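PDB 1C7N: cystalysin from Treponema denticola, which belongs to the class I and II aminotransferase family and binds pyridoxal-5'-phosphate as a two-chain assembly. Local coordinates for residues K263-D266 against G270-F273. Sequence-based numbering, arbitrary orientation.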
loop_
_atom_site.group_PDB
_atom_site.type_symbol
_atom_site.label_atom_id
_atom_site.label_comp_id
_atom_site.label_asym_id
_atom_site.label_seq_id
_atom_site.Cartn_x
_atom_site.Cartn_y
_atom_site.Cartn_z
ATOM N N LYS A 263 2.367 -10.469 -11.510
ATOM C CA LYS A 263 2.774 -9.570 -12.589
ATOM C C LYS A 263 1.798 -8.401 -12.628
ATOM O O LYS A 263 2.205 -7.238 -12.683
ATOM C CB LYS A 263 2.747 -10.293 -13.942
ATOM C CG LYS A 263 1.370 -10.826 -14.320
ATOM C CD LYS A 263 1.297 -11.423 -15.724
ATOM C CE LYS A 263 1.160 -10.342 -16.789
ATOM N NZ LYS A 263 0.838 -10.921 -18.130
ATOM N N SER A 264 0.508 -8.716 -12.598
ATOM C CA SER A 264 -0.521 -7.688 -12.640
ATOM C C SER A 264 -0.402 -6.739 -11.454
ATOM O O SER A 264 -0.490 -5.524 -11.612
ATOM C CB SER A 264 -1.910 -8.322 -12.653
ATOM O OG SER A 264 -2.901 -7.317 -12.753
ATOM N N ARG A 265 -0.204 -7.295 -10.264
ATOM C CA ARG A 265 -0.051 -6.468 -9.077
ATOM C C ARG A 265 1.156 -5.543 -9.235
ATOM O O ARG A 265 1.107 -4.372 -8.857
ATOM C CB ARG A 265 0.127 -7.342 -7.830
ATOM C CG ARG A 265 0.702 -6.593 -6.640
ATOM C CD ARG A 265 2.179 -6.912 -6.478
ATOM N NE ARG A 265 2.370 -7.840 -5.379
ATOM C CZ ARG A 265 3.512 -8.448 -5.079
ATOM N NH1 ARG A 265 4.605 -8.247 -5.805
ATOM N NH2 ARG A 265 3.561 -9.252 -4.032
ATOM N N ASP A 266 2.231 -6.065 -9.815
ATOM C CA ASP A 266 3.444 -5.273 -9.994
ATOM C C ASP A 266 3.304 -4.131 -10.999
ATOM O O ASP A 266 4.161 -3.247 -11.052
ATOM C CB ASP A 266 4.619 -6.178 -10.379
ATOM C CG ASP A 266 5.002 -7.140 -9.265
ATOM O OD1 ASP A 266 4.880 -6.759 -8.080
ATOM O OD2 ASP A 266 5.435 -8.270 -9.567
ATOM N N GLY A 270 2.096 -2.512 -7.073
ATOM C CA GLY A 270 3.436 -3.000 -6.825
ATOM C C GLY A 270 3.478 -3.780 -5.522
ATOM O O GLY A 270 2.457 -3.952 -4.855
ATOM N N MET A 271 4.665 -4.248 -5.158
ATOM C CA MET A 271 4.868 -5.020 -3.937
ATOM C C MET A 271 4.801 -4.126 -2.696
ATOM O O MET A 271 5.323 -3.014 -2.703
ATOM C CB MET A 271 6.237 -5.701 -4.005
ATOM C CG MET A 271 6.600 -6.559 -2.806
ATOM S SD MET A 271 8.373 -6.966 -2.808
ATOM C CE MET A 271 8.802 -6.619 -1.101
ATOM N N PRO A 272 4.148 -4.599 -1.617
ATOM C CA PRO A 272 4.043 -3.811 -0.381
ATOM C C PRO A 272 5.397 -3.783 0.329
ATOM O O PRO A 272 5.979 -4.837 0.598
ATOM C CB PRO A 272 3.004 -4.576 0.443
ATOM C CG PRO A 272 2.245 -5.382 -0.577
ATOM C CD PRO A 272 3.315 -5.810 -1.534
ATOM N N PHE A 273 5.898 -2.590 0.633
ATOM C CA PHE A 273 7.182 -2.458 1.319
ATOM C C PHE A 273 6.978 -2.014 2.768
ATOM O O PHE A 273 7.938 -1.673 3.459
ATOM C CB PHE A 273 8.068 -1.424 0.607
ATOM C CG PHE A 273 8.350 -1.745 -0.835
ATOM C CD1 PHE A 273 8.083 -0.807 -1.830
ATOM C CD2 PHE A 273 8.886 -2.975 -1.200
ATOM C CE1 PHE A 273 8.342 -1.089 -3.163
ATOM C CE2 PHE A 273 9.151 -3.269 -2.534
ATOM C CZ PHE A 273 8.878 -2.322 -3.519
#
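Where helix 255-267 ends and the chain turns into the loop leading to helix 275-287, Arg265 folds forward along Gly270 and Met271, and a backbone hydrogen bond and the packing of the arginine side chain join the helix end to the loop. Gly270, whose positive phi of 76° suits a residue without a side chain, donates a hydrogen bond from its N to Arg265 O (2.8 Å), although the position of that oxygen is less certain. With CG set anti to the backbone N (chi1 163°) and the chain bent at chi2 and chi3, the arginine passes Gly270 O, which lies 3.4 Å from Arg265 CD, and brings its guanidinium alongside Met271. One face of that group lies against Met271 CA and Pro272 CD, both displaced toward its rim, while Arg265 NH1 is 3.5 Å from Met271 CB. In the guanidinium plane, Arg265 NH1 donates a nearly straight hydrogen bond (2.7 Å, 166°), part of a salt bridge, to the syn side of Asp266 OD1. Arg265 NH2 is also hydrogen-bonded to Asn94 O, and Met271 packs on Leu17 of the second subunit. These two bonds probably limit rotation of the guanidinium, which presents a flat face to the loop, close to the subunit interface.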